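Local coordinates for lipase chaperone (Burkholderia glumae, PDB 2ES4), which assists the folding of the extracellular lipase as that enzyme passes through the periplasm on its way out of the cell, at residues R70-A75 / T82-E87; R130-Y135 / R171-W176; A157-L162 / R187-L192. All blocks are in the same frame, centred on the assembly; numbering follows the deposited sequence.

Contact 1: R70-A75 / T82-E87; sequences RLPLAA and TRAVRE
Pro72 presses its ring against the N-terminal end of helix 84-90 and Thr82 just before it, and its atoms divide the contact among three partners. CB lies 3.7 Å from OG1 of Thr82. One atom further along, CG has two close neighbours: OG1 of Thr82 stands 3.4 Å away, while the methyl CG2 of Val85 comes within 3.5 Å of the same CG. CD, which closes the ring back onto the backbone nitrogen, rests 3.8 Å from CB of Ala84. The proline side chain lies roughly perpendicular to that of Val85 and runs counter to that of Thr82. A compact, rigid ring suits this place, since it offers carbon surface without a floppy end and has no N-H needing a partner. Opposite it, Ala84 contributes just a methyl group, and Val85 has CG1 trans to its backbone N (chi1 176°), which leaves CG2 beside that nitrogen and close to the ring.

The arrangement closes a loop: the chain leaves the irregular segment 70-75 and, within a few residues, folds back so that the start of helix 84-90 lies beside it, with backbone hydrogen bonding between Pro72 and Ala80 holding the loop, within the all-helical N-terminal mini-domain of the foldase. Leu71, buried, reaches Leu116 of helix 101-116, and its CD2 passes 4.4 Å from CA of Val85.

At the margin of the apolar patch the backbones meet through water. A single molecule donates to O of Arg70 and to O of Ala84, 2.6 Å from each, bridging two carbonyl oxygens. Away from Pro72, NH1 of Arg83 spans one helical turn to form a salt bridge with OE2 of Glu87 at 2.7 Å; the hydrogen bond within it is weak, and the same OE2 is also hydrogen-bonded by a polar side chain of the other protein in the assembly.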
ATOM      1  N   ARG B  70     -13.864  15.991  11.531  1.00 31.86           N
ATOM      2  CA  ARG B  70     -14.392  16.966  12.479  1.00 33.95           C
ATOM      3  C   ARG B  70     -13.372  17.574  13.420  1.00 34.07           C
ATOM      4  O   ARG B  70     -12.502  16.874  13.940  1.00 33.83           O
ATOM      5  CB  ARG B  70     -15.524  16.345  13.305  1.00 34.81           C
ATOM      6  CG  ARG B  70     -16.585  15.611  12.495  1.00 38.49           C
ATOM      7  CD  ARG B  70     -17.200  16.496  11.433  1.00 39.54           C
ATOM      8  NE  ARG B  70     -17.931  17.625  12.000  1.00 40.97           N
ATOM      9  CZ  ARG B  70     -18.408  18.639  11.284  1.00 41.09           C
ATOM     10  NH1 ARG B  70     -18.227  18.665   9.968  1.00 40.69           N
ATOM     11  NH2 ARG B  70     -19.063  19.627  11.879  1.00 39.93           N
ATOM     12  N   LEU B  71     -13.474  18.890  13.609  1.00 35.51           N
ATOM     13  CA  LEU B  71     -12.607  19.617  14.530  1.00 36.65           C
ATOM     14  C   LEU B  71     -13.175  19.352  15.925  1.00 38.47           C
ATOM     15  O   LEU B  71     -14.360  19.599  16.166  1.00 38.21           O
ATOM     16  CB  LEU B  71     -12.618  21.119  14.236  1.00 36.68           C
ATOM     17  CG  LEU B  71     -11.702  21.606  13.117  1.00 36.79           C
ATOM     18  CD1 LEU B  71     -12.038  23.023  12.730  1.00 38.49           C
ATOM     19  CD2 LEU B  71     -10.256  21.515  13.570  1.00 36.09           C
ATOM     20  N   PRO B  72     -12.349  18.812  16.844  1.00 40.72           N
ATOM     21  CA  PRO B  72     -12.763  18.497  18.216  1.00 43.11           C
ATOM     22  C   PRO B  72     -13.040  19.709  19.105  1.00 45.09           C
ATOM     23  O   PRO B  72     -12.240  20.644  19.173  1.00 45.51           O
ATOM     24  CB  PRO B  72     -11.593  17.665  18.727  1.00 42.32           C
ATOM     25  CG  PRO B  72     -10.440  18.298  18.067  1.00 42.59           C
ATOM     26  CD  PRO B  72     -10.924  18.482  16.654  1.00 41.53           C
ATOM     27  N   LEU B  73     -14.197  19.688  19.761  1.00 47.95           N
ATOM     28  CA  LEU B  73     -14.611  20.767  20.648  1.00 51.15           C
ATOM     29  C   LEU B  73     -14.689  20.308  22.094  1.00 53.29           C
ATOM     30  O   LEU B  73     -15.279  19.269  22.389  1.00 53.58           O
ATOM     31  CB  LEU B  73     -15.969  21.324  20.209  1.00 51.36           C
ATOM     32  CG  LEU B  73     -16.028  21.994  18.834  1.00 51.69           C
ATOM     33  CD1 LEU B  73     -17.454  22.384  18.511  1.00 52.59           C
ATOM     34  CD2 LEU B  73     -15.110  23.207  18.811  1.00 51.43           C
ATOM     35  N   ALA B  74     -14.090  21.089  22.989  1.00 56.20           N
ATOM     36  CA  ALA B  74     -14.094  20.781  24.416  1.00 58.41           C
ATOM     37  C   ALA B  74     -15.295  21.441  25.086  1.00 60.44           C
ATOM     38  O   ALA B  74     -16.106  22.096  24.419  1.00 60.55           O
ATOM     39  CB  ALA B  74     -12.798  21.254  25.062  1.00 58.45           C
ATOM     40  N   ALA B  75     -15.401  21.267  26.403  1.00 62.57           N
ATOM     41  CA  ALA B  75     -16.493  21.843  27.189  1.00 64.04           C
ATOM     42  C   ALA B  75     -16.443  23.364  27.189  1.00 64.98           C
ATOM     43  O   ALA B  75     -17.470  24.023  26.995  1.00 65.10           O
ATOM     44  CB  ALA B  75     -16.449  21.327  28.609  1.00 64.34           C
ATOM     45  N   THR B  82      -6.451  17.774  21.036  1.00 52.37           N
ATOM     46  CA  THR B  82      -6.198  16.394  20.640  1.00 49.73           C
ATOM     47  C   THR B  82      -5.581  16.388  19.251  1.00 47.50           C
ATOM     48  O   THR B  82      -5.599  17.406  18.553  1.00 46.45           O
ATOM     49  CB  THR B  82      -7.496  15.554  20.625  1.00 50.40           C
ATOM     50  OG1 THR B  82      -8.414  16.102  19.673  1.00 50.75           O
ATOM     51  CG2 THR B  82      -8.150  15.539  22.002  1.00 50.92           C
ATOM     52  N   ARG B  83      -5.050  15.236  18.849  1.00 44.84           N
ATOM     53  CA  ARG B  83      -4.430  15.079  17.537  1.00 43.01           C
ATOM     54  C   ARG B  83      -5.423  15.265  16.398  1.00 40.22           C
ATOM     55  O   ARG B  83      -5.028  15.512  15.257  1.00 38.89           O
ATOM     56  CB  ARG B  83      -3.764  13.713  17.452  1.00 44.15           C
ATOM     57  CG  ARG B  83      -2.918  13.480  16.203  1.00 46.50           C
ATOM     58  CD  ARG B  83      -2.128  12.191  16.319  1.00 48.19           C
ATOM     59  NE  ARG B  83      -2.957  11.050  16.719  1.00 50.51           N
ATOM     60  CZ  ARG B  83      -3.931  10.520  15.981  1.00 52.24           C
ATOM     61  NH1 ARG B  83      -4.212  11.018  14.786  1.00 53.15           N
ATOM     62  NH2 ARG B  83      -4.644   9.510  16.453  1.00 53.20           N
ATOM     63  N   ALA B  84      -6.712  15.195  16.726  1.00 38.91           N
ATOM     64  CA  ALA B  84      -7.782  15.373  15.749  1.00 38.22           C
ATOM     65  C   ALA B  84      -7.697  16.749  15.093  1.00 38.08           C
ATOM     66  O   ALA B  84      -8.064  16.905  13.929  1.00 37.76           O
ATOM     67  CB  ALA B  84      -9.129  15.182  16.400  1.00 37.94           C
ATOM     68  N   VAL B  85      -7.162  17.727  15.826  1.00 37.16           N
ATOM     69  CA  VAL B  85      -6.994  19.080  15.298  1.00 35.95           C
ATOM     70  C   VAL B  85      -5.988  19.048  14.154  1.00 35.25           C
ATOM     71  O   VAL B  85      -6.224  19.643  13.104  1.00 35.81           O
ATOM     72  CB  VAL B  85      -6.506  20.065  16.379  1.00 36.33           C
ATOM     73  CG1 VAL B  85      -6.251  21.446  15.784  1.00 35.92           C
ATOM     74  CG2 VAL B  85      -7.527  20.180  17.475  1.00 35.14           C
ATOM     75  N   ARG B  86      -4.889  18.319  14.357  1.00 34.15           N
ATOM     76  CA  ARG B  86      -3.844  18.181  13.345  1.00 34.33           C
ATOM     77  C   ARG B  86      -4.325  17.404  12.128  1.00 32.78           C
ATOM     78  O   ARG B  86      -3.948  17.723  10.999  1.00 32.85           O
ATOM     79  CB  ARG B  86      -2.621  17.473  13.926  1.00 35.32           C
ATOM     80  CG  ARG B  86      -1.529  17.190  12.897  1.00 38.42           C
ATOM     81  CD  ARG B  86      -0.569  16.144  13.364  1.00 40.91           C
ATOM     82  NE  ARG B  86       0.267  15.662  12.271  1.00 44.06           N
ATOM     83  CZ  ARG B  86       1.135  14.659  12.368  1.00 46.63           C
ATOM     84  NH1 ARG B  86       1.304  14.013  13.519  1.00 45.99           N
ATOM     85  NH2 ARG B  86       1.837  14.292  11.303  1.00 47.12           N
ATOM     86  N   GLU B  87      -5.139  16.377  12.365  1.00 32.67           N
ATOM     87  CA  GLU B  87      -5.666  15.555  11.276  1.00 32.02           C
ATOM     88  C   GLU B  87      -6.522  16.379  10.330  1.00 31.39           C
ATOM     89  O   GLU B  87      -6.508  16.152   9.119  1.00 30.22           O
ATOM     90  CB  GLU B  87      -6.461  14.378  11.820  1.00 32.54           C
ATOM     91  CG  GLU B  87      -5.636  13.434  12.673  1.00 35.12           C
ATOM     92  CD  GLU B  87      -6.386  12.175  13.030  1.00 35.66           C
ATOM     93  OE1 GLU B  87      -7.467  12.270  13.644  1.00 36.53           O
ATOM     94  OE2 GLU B  87      -5.884  11.081  12.706  1.00 39.07           O
TER
HETATM   95  O   HOH W   1     -10.275  15.948  12.853  1.00 31.43           O

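Contact 2: R130-Y135 / R171-W176; sequences RRYRAY and RTLGEW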
ATOM      1  N   ARG B 130      -2.042  29.229  11.869  1.00 47.07           N
ATOM      2  CA  ARG B 130      -0.905  30.133  11.768  1.00 48.42           C
ATOM      3  C   ARG B 130       0.355  29.487  12.337  1.00 49.39           C
ATOM      4  O   ARG B 130       1.402  29.462  11.689  1.00 49.45           O
ATOM      5  CB  ARG B 130      -1.185  31.446  12.487  1.00 48.91           C
ATOM      6  N   ARG B 131       0.222  28.902  13.524  1.00 50.07           N
ATOM      7  CA  ARG B 131       1.340  28.238  14.181  1.00 51.04           C
ATOM      8  C   ARG B 131       1.803  26.978  13.456  1.00 51.04           C
ATOM      9  O   ARG B 131       2.998  26.676  13.442  1.00 50.53           O
ATOM     10  CB  ARG B 131       0.991  27.930  15.632  1.00 51.74           C
ATOM     11  CG  ARG B 131       1.185  29.125  16.548  1.00 53.84           C
ATOM     12  CD  ARG B 131       0.866  28.795  17.994  1.00 56.17           C
ATOM     13  NE  ARG B 131      -0.569  28.798  18.262  1.00 57.82           N
ATOM     14  CZ  ARG B 131      -1.107  28.705  19.476  1.00 59.08           C
ATOM     15  NH1 ARG B 131      -0.332  28.597  20.549  1.00 59.29           N
ATOM     16  NH2 ARG B 131      -2.427  28.726  19.619  1.00 59.26           N
ATOM     17  N   TYR B 132       0.865  26.276  12.819  1.00 50.92           N
ATOM     18  CA  TYR B 132       1.193  25.067  12.075  1.00 51.80           C
ATOM     19  C   TYR B 132       1.992  25.399  10.833  1.00 52.86           C
ATOM     20  O   TYR B 132       3.021  24.789  10.578  1.00 52.81           O
ATOM     21  CB  TYR B 132      -0.065  24.286  11.695  1.00 50.01           C
ATOM     22  CG  TYR B 132       0.182  22.839  11.309  1.00 49.35           C
ATOM     23  CD1 TYR B 132      -0.818  22.096  10.668  1.00 47.93           C
ATOM     24  CD2 TYR B 132       1.406  22.187  11.617  1.00 47.94           C
ATOM     25  CE1 TYR B 132      -0.615  20.733  10.337  1.00 47.70           C
ATOM     26  CE2 TYR B 132       1.618  20.838  11.294  1.00 47.06           C
ATOM     27  CZ  TYR B 132       0.601  20.118  10.654  1.00 47.59           C
ATOM     28  OH  TYR B 132       0.813  18.806  10.324  1.00 47.59           O
ATOM     29  N   ARG B 133       1.517  26.376  10.071  1.00 55.28           N
ATOM     30  CA  ARG B 133       2.206  26.789   8.857  1.00 57.61           C
ATOM     31  C   ARG B 133       3.585  27.364   9.171  1.00 58.57           C
ATOM     32  O   ARG B 133       4.506  27.240   8.367  1.00 58.39           O
ATOM     33  CB  ARG B 133       1.359  27.785   8.075  1.00 59.34           C
ATOM     34  CG  ARG B 133       1.095  29.088   8.778  1.00 62.21           C
ATOM     35  CD  ARG B 133       0.086  29.924   8.058  1.00 64.69           C
ATOM     36  NE  ARG B 133       0.461  30.081   6.664  1.00 66.22           N
ATOM     37  CZ  ARG B 133      -0.221  30.791   5.778  1.00 66.88           C
ATOM     38  NH1 ARG B 133      -1.329  31.430   6.137  1.00 68.18           N
ATOM     39  NH2 ARG B 133       0.200  30.851   4.525  1.00 67.01           N
ATOM     40  N   ALA B 134       3.726  27.943  10.366  1.00 59.53           N
ATOM     41  CA  ALA B 134       5.000  28.499  10.815  1.00 61.29           C
ATOM     42  C   ALA B 134       5.964  27.335  11.011  1.00 62.44           C
ATOM     43  O   ALA B 134       7.158  27.462  10.752  1.00 62.14           O
ATOM     44  CB  ALA B 134       4.826  29.260  12.111  1.00 60.93           C
ATOM     45  N   TYR B 135       5.409  26.187  11.408  1.00 63.70           N
ATOM     46  CA  TYR B 135       6.175  24.966  11.615  1.00 64.70           C
ATOM     47  C   TYR B 135       6.819  24.509  10.316  1.00 65.54           C
ATOM     48  O   TYR B 135       7.994  24.161  10.312  1.00 65.10           O
ATOM     49  CB  TYR B 135       5.269  23.877  12.220  1.00 65.61           C
ATOM     50  CG  TYR B 135       5.848  22.489  12.279  1.00 66.81           C
ATOM     51  CD1 TYR B 135       5.889  21.666  11.128  1.00 67.30           C
ATOM     52  CD2 TYR B 135       6.365  21.984  13.475  1.00 67.18           C
ATOM     53  CE1 TYR B 135       6.446  20.389  11.166  1.00 67.84           C
ATOM     54  CE2 TYR B 135       6.923  20.693  13.529  1.00 67.53           C
ATOM     55  CZ  TYR B 135       6.954  19.905  12.370  1.00 67.83           C
ATOM     56  OH  TYR B 135       7.471  18.638  12.421  1.00 68.68           O
ATOM     57  N   ARG B 171       8.586  25.243  19.685  1.00 63.14           N
ATOM     58  CA  ARG B 171       8.740  26.673  19.424  1.00 62.52           C
ATOM     59  C   ARG B 171       7.612  27.251  18.573  1.00 62.03           C
ATOM     60  O   ARG B 171       7.146  28.365  18.822  1.00 61.90           O
ATOM     61  CB  ARG B 171      10.083  26.937  18.765  1.00 62.30           C
ATOM     62  N   THR B 172       7.165  26.479  17.586  1.00 61.17           N
ATOM     63  CA  THR B 172       6.104  26.908  16.681  1.00 59.73           C
ATOM     64  C   THR B 172       4.704  26.567  17.169  1.00 59.23           C
ATOM     65  O   THR B 172       3.851  27.444  17.266  1.00 59.01           O
ATOM     66  CB  THR B 172       6.301  26.319  15.284  1.00 59.68           C
ATOM     67  OG1 THR B 172       6.367  24.888  15.367  1.00 59.18           O
ATOM     68  CG2 THR B 172       7.588  26.844  14.654  1.00 59.39           C
ATOM     69  N   LEU B 173       4.476  25.294  17.479  1.00 57.81           N
ATOM     70  CA  LEU B 173       3.172  24.840  17.950  1.00 56.93           C
ATOM     71  C   LEU B 173       2.996  25.024  19.444  1.00 55.94           C
ATOM     72  O   LEU B 173       1.871  25.205  19.914  1.00 55.47           O
ATOM     73  CB  LEU B 173       2.951  23.381  17.561  1.00 56.98           C
ATOM     74  CG  LEU B 173       2.949  23.095  16.066  1.00 57.23           C
ATOM     75  CD1 LEU B 173       2.917  21.626  15.828  1.00 57.68           C
ATOM     76  CD2 LEU B 173       1.751  23.764  15.447  1.00 57.70           C
ATOM     77  N   GLY B 174       4.107  24.978  20.182  1.00 55.49           N
ATOM     78  CA  GLY B 174       4.068  25.155  21.627  1.00 54.52           C
ATOM     79  C   GLY B 174       3.124  24.228  22.357  1.00 54.21           C
ATOM     80  O   GLY B 174       3.334  23.017  22.398  1.00 53.89           O
ATOM     81  N   GLU B 175       2.031  24.804  22.853  1.00 53.46           N
ATOM     82  CA  GLU B 175       1.003  24.062  23.578  1.00 53.32           C
ATOM     83  C   GLU B 175       0.384  22.940  22.737  1.00 53.38           C
ATOM     84  O   GLU B 175      -0.091  21.940  23.279  1.00 52.77           O
ATOM     85  CB  GLU B 175      -0.063  25.006  24.043  1.00 53.67           C
ATOM     86  N   TRP B 176       0.437  23.112  21.414  1.00 53.07           N
ATOM     87  CA  TRP B 176      -0.095  22.138  20.476  1.00 53.10           C
ATOM     88  C   TRP B 176       0.916  21.120  19.967  1.00 53.49           C
ATOM     89  O   TRP B 176       0.545  20.193  19.247  1.00 53.46           O
ATOM     90  CB  TRP B 176      -0.786  22.802  19.291  1.00 52.28           C
ATOM     91  CG  TRP B 176      -2.002  23.572  19.661  1.00 51.44           C
ATOM     92  CD1 TRP B 176      -2.056  24.890  20.007  1.00 50.99           C
ATOM     93  CD2 TRP B 176      -3.344  23.082  19.727  1.00 51.09           C
ATOM     94  NE1 TRP B 176      -3.347  25.258  20.290  1.00 50.62           N
ATOM     95  CE2 TRP B 176      -4.164  24.175  20.129  1.00 50.93           C
ATOM     96  CE3 TRP B 176      -3.942  21.832  19.485  1.00 50.99           C
ATOM     97  CZ2 TRP B 176      -5.561  24.052  20.292  1.00 50.88           C
ATOM     98  CZ3 TRP B 176      -5.325  21.710  19.644  1.00 50.93           C
ATOM     99  CH2 TRP B 176      -6.123  22.819  20.045  1.00 51.02           C
TER
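Arg131 lays its aliphatic stem over the end of helix 155-172, with CG 3.2 Å from the carbonyl O of Thr172, and then bends at chi3 (-79°) to bring its guanidinium to Trp176. CD1 of the indole sits 3.8 Å above the guanidinium plane, offset toward its rim, and the two planes stand 81° apart, so the ring presents its edge to the face of the cation. Deeper in, CD2 of Leu173 fits 3.7 Å from CA of Tyr132, and its CD1 touches CD2 of Tyr135 at 4.2 Å; a branched leucine can serve both tyrosines at once. OG1 of Thr172 lies in the plane of the Tyr135 ring, 3.5 Å from CD2.

The next shell fixes these groups. Thr172 OG1 is hydrogen-bonded to O of Leu168, Tyr135 stacks on Phe181, and the hydroxyl of Tyr132 is held by Asp90. Gly174 has positive phi, which glycine adopts easily, and Trp176 follows, directed toward Arg131; the cation-pi partner of that indole is Arg81. Cohesion between the segments is therefore mostly van der Waals packing, with a probable electrostatic share from Arg131, while directional bonds lie mainly in the surrounding shell.

Contact 3: A157-L162 / R187-L192; sequences AMQLAL and RQRHDL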
ATOM      1  N   ALA B 157      21.375   9.075  13.707  1.00 78.45           N
ATOM      2  CA  ALA B 157      21.001  10.315  13.021  1.00 78.08           C
ATOM      3  C   ALA B 157      19.490  10.504  13.015  1.00 77.99           C
ATOM      4  O   ALA B 157      18.997  11.582  13.349  1.00 77.52           O
ATOM      5  CB  ALA B 157      21.524  10.320  11.605  1.00 78.06           C
ATOM      6  N   MET B 158      18.768   9.428  12.694  1.00 77.78           N
ATOM      7  CA  MET B 158      17.305   9.437  12.663  1.00 77.57           C
ATOM      8  C   MET B 158      16.721   9.805  14.015  1.00 77.22           C
ATOM      9  O   MET B 158      15.691  10.469  14.091  1.00 77.19           O
ATOM     10  CB  MET B 158      16.755   8.083  12.219  1.00 77.85           C
ATOM     11  CG  MET B 158      17.171   7.647  10.840  1.00 78.71           C
ATOM     12  SD  MET B 158      16.436   6.098  10.304  1.00 79.77           S
ATOM     13  CE  MET B 158      17.774   4.984  10.560  1.00 79.54           C
ATOM     14  N   GLN B 159      17.424   9.412  15.075  1.00 76.68           N
ATOM     15  CA  GLN B 159      17.006   9.708  16.440  1.00 76.33           C
ATOM     16  C   GLN B 159      17.195  11.180  16.739  1.00 75.90           C
ATOM     17  O   GLN B 159      16.377  11.787  17.436  1.00 75.44           O
ATOM     18  CB  GLN B 159      17.801   8.859  17.443  1.00 76.82           C
ATOM     19  CG  GLN B 159      17.037   8.449  18.702  1.00 77.29           C
ATOM     20  CD  GLN B 159      16.512   9.631  19.488  1.00 77.79           C
ATOM     21  OE1 GLN B 159      17.269  10.535  19.854  1.00 78.76           O
ATOM     22  NE2 GLN B 159      15.200   9.689  19.654  1.00 77.76           N
ATOM     23  N   LEU B 160      18.279  11.741  16.215  1.00 75.39           N
ATOM     24  CA  LEU B 160      18.598  13.145  16.416  1.00 74.79           C
ATOM     25  C   LEU B 160      17.636  14.040  15.664  1.00 74.00           C
ATOM     26  O   LEU B 160      17.199  15.054  16.195  1.00 73.79           O
ATOM     27  CB  LEU B 160      20.026  13.438  15.968  1.00 74.99           C
ATOM     28  CG  LEU B 160      21.132  12.593  16.600  1.00 75.80           C
ATOM     29  CD1 LEU B 160      22.473  12.977  16.013  1.00 75.86           C
ATOM     30  CD2 LEU B 160      21.130  12.723  18.113  1.00 75.67           C
ATOM     31  N   ALA B 161      17.287  13.640  14.441  1.00 73.07           N
ATOM     32  CA  ALA B 161      16.352  14.391  13.600  1.00 72.15           C
ATOM     33  C   ALA B 161      15.023  14.578  14.312  1.00 71.51           C
ATOM     34  O   ALA B 161      14.480  15.679  14.330  1.00 71.55           O
ATOM     35  CB  ALA B 161      16.134  13.688  12.299  1.00 72.01           C
ATOM     36  N   LEU B 162      14.550  13.513  14.958  1.00 70.57           N
ATOM     37  CA  LEU B 162      13.300  13.547  15.712  1.00 70.05           C
ATOM     38  C   LEU B 162      13.429  14.490  16.898  1.00 69.75           C
ATOM     39  O   LEU B 162      12.458  15.136  17.288  1.00 69.32           O
ATOM     40  CB  LEU B 162      12.931  12.153  16.211  1.00 70.10           C
ATOM     41  CG  LEU B 162      12.682  11.080  15.153  1.00 70.29           C
ATOM     42  CD1 LEU B 162      12.392   9.760  15.835  1.00 70.28           C
ATOM     43  CD2 LEU B 162      11.547  11.487  14.232  1.00 70.23           C
ATOM     44  N   ARG B 187       5.943   6.550  18.779  1.00 51.05           N
ATOM     45  CA  ARG B 187       5.899   5.488  17.770  1.00 49.68           C
ATOM     46  C   ARG B 187       7.251   5.318  17.077  1.00 49.53           C
ATOM     47  O   ARG B 187       7.835   4.234  17.106  1.00 49.10           O
ATOM     48  CB  ARG B 187       4.823   5.815  16.728  1.00 48.45           C
ATOM     49  CG  ARG B 187       4.557   4.727  15.691  1.00 47.21           C
ATOM     50  CD  ARG B 187       3.485   5.162  14.695  1.00 44.50           C
ATOM     51  NE  ARG B 187       3.955   6.167  13.734  1.00 41.40           N
ATOM     52  CZ  ARG B 187       3.157   6.901  12.956  1.00 36.64           C
ATOM     53  NH1 ARG B 187       1.840   6.757  13.024  1.00 41.75           N
ATOM     54  NH2 ARG B 187       3.670   7.758  12.087  1.00 20.26           N
ATOM     55  N   GLN B 188       7.778   6.422  16.547  1.00 48.69           N
ATOM     56  CA  GLN B 188       9.058   6.422  15.847  1.00 49.05           C
ATOM     57  C   GLN B 188      10.238   6.110  16.752  1.00 49.89           C
ATOM     58  O   GLN B 188      11.001   5.194  16.458  1.00 49.01           O
ATOM     59  CB  GLN B 188       9.284   7.752  15.144  1.00 49.09           C
ATOM     60  CG  GLN B 188       8.273   8.064  14.061  1.00 49.28           C
ATOM     61  CD  GLN B 188       8.505   9.418  13.428  1.00 50.35           C
ATOM     62  OE1 GLN B 188       8.463  10.447  14.103  1.00 52.32           O
ATOM     63  NE2 GLN B 188       8.756   9.426  12.127  1.00 50.63           N
ATOM     64  N   ARG B 189      10.357   6.837  17.866  1.00 51.15           N
ATOM     65  CA  ARG B 189      11.448   6.626  18.826  1.00 53.15           C
ATOM     66  C   ARG B 189      11.506   5.170  19.274  1.00 52.71           C
ATOM     67  O   ARG B 189      12.565   4.541  19.221  1.00 51.59           O
ATOM     68  CB  ARG B 189      11.275   7.517  20.055  1.00 54.80           C
ATOM     69  CG  ARG B 189      11.362   8.993  19.768  1.00 58.66           C
ATOM     70  CD  ARG B 189      11.105   9.825  21.023  1.00 60.99           C
ATOM     71  NE  ARG B 189      11.094  11.266  20.754  1.00 63.96           N
ATOM     72  CZ  ARG B 189      12.136  11.969  20.306  1.00 65.60           C
ATOM     73  NH1 ARG B 189      13.298  11.379  20.063  1.00 66.22           N
ATOM     74  NH2 ARG B 189      12.013  13.270  20.088  1.00 66.04           N
ATOM     75  N   HIS B 190      10.338   4.626  19.613  1.00 52.90           N
ATOM     76  CA  HIS B 190      10.203   3.242  20.053  1.00 53.30           C
ATOM     77  C   HIS B 190      10.674   2.250  18.986  1.00 52.84           C
ATOM     78  O   HIS B 190      11.478   1.365  19.279  1.00 52.18           O
ATOM     79  CB  HIS B 190       8.753   2.957  20.438  1.00 54.85           C
ATOM     80  CG  HIS B 190       8.533   1.588  20.995  1.00 56.81           C
ATOM     81  ND1 HIS B 190       8.549   0.455  20.206  1.00 58.30           N
ATOM     82  CD2 HIS B 190       8.286   1.170  22.253  1.00 57.85           C
ATOM     83  CE1 HIS B 190       8.315  -0.601  20.959  1.00 58.37           C
ATOM     84  NE2 HIS B 190       8.155  -0.198  22.206  1.00 58.20           N
ATOM     85  N   ASP B 191      10.186   2.413  17.755  1.00 51.86           N
ATOM     86  CA  ASP B 191      10.567   1.531  16.653  1.00 52.00           C
ATOM     87  C   ASP B 191      12.028   1.678  16.277  1.00 52.19           C
ATOM     88  O   ASP B 191      12.695   0.688  15.991  1.00 51.50           O
ATOM     89  CB  ASP B 191       9.698   1.776  15.422  1.00 50.77           C
ATOM     90  CG  ASP B 191       8.265   1.328  15.621  1.00 50.73           C
ATOM     91  OD1 ASP B 191       8.045   0.238  16.189  1.00 50.23           O
ATOM     92  OD2 ASP B 191       7.350   2.067  15.208  1.00 49.51           O
ATOM     93  N   LEU B 192      12.531   2.910  16.340  1.00 52.91           N
ATOM     94  CA  LEU B 192      13.924   3.197  16.017  1.00 54.65           C
ATOM     95  C   LEU B 192      14.867   2.426  16.937  1.00 55.39           C
ATOM     96  O   LEU B 192      15.962   2.026  16.530  1.00 55.16           O
ATOM     97  CB  LEU B 192      14.194   4.693  16.124  1.00 54.28           C
ATOM     98  CG  LEU B 192      15.501   5.187  15.529  1.00 54.73           C
ATOM     99  CD1 LEU B 192      15.591   4.797  14.064  1.00 53.75           C
ATOM    100  CD2 LEU B 192      15.560   6.634  15.666  1.00 54.93           C
TER
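Leu192 drives its branched end against helix 155-172, and this is the tight half of the contact. Its CD2 reaches the backbone itself, 3.4 Å from N of Gln159, and also meets CB of Met158 at 3.9 Å. Chi1 of -167° places CG of Leu192 beside the carbonyl carbon, and chi2 of 57° then sets CD2 against Gln159 and CD1 near the flexible thioether of Met158, which can shape itself to its surroundings. Leu162, one turn after Met158 on helix 155-172, reaches back: its CD1 packs 3.8 Å from CB of Gln188, and its CD2 comes 3.3 Å from OE1 of that glutamine. The NE2 of Gln188 is directed elsewhere, to the backbone of the other protein's chain.

On the more exposed flank, long polar chains replace this carbon packing. Arg189 stretches out from CG to NE and lays one face of its guanidinium against CB of Leu162, with NH1 3.9 Å away. Gln159 approaches the edge of the same group; as modelled, its NE2 meets NH1 of Arg189, donor against donor, so the rotation of that amide is doubtful.

The axes of the two segments run 10.4 Å apart at 164°, nearly antiparallel. Helices 155-172 and 177-198 follow one another after a short connection, and such a pair, with Leu162 and Leu192 each set against the opposite helix, is an antiparallel helical hairpin.

Along the chain contact 1 closes before contact 2 opens, whereas contacts 2 and 3 interleave. Contacts 1 and 2, with centres 15 Å apart, touch each other: CG2 of Val85 meets CZ3 of Trp176 at 3.4 Å, so the loop-to-helix closure and the turn after helix 155-172 share one apolar patch. Contact 3 lies 21 Å from contact 2 and 26 Å from contact 1, centre to centre, without touching either. Helix 155-172 links contacts 2 and 3: its end docks on helix 120-137, while its earlier turns pair with helix 177-198. The compact N-terminal helices are thus joined to the extended helical arm, and contacts 1 and 3 both border the other protein.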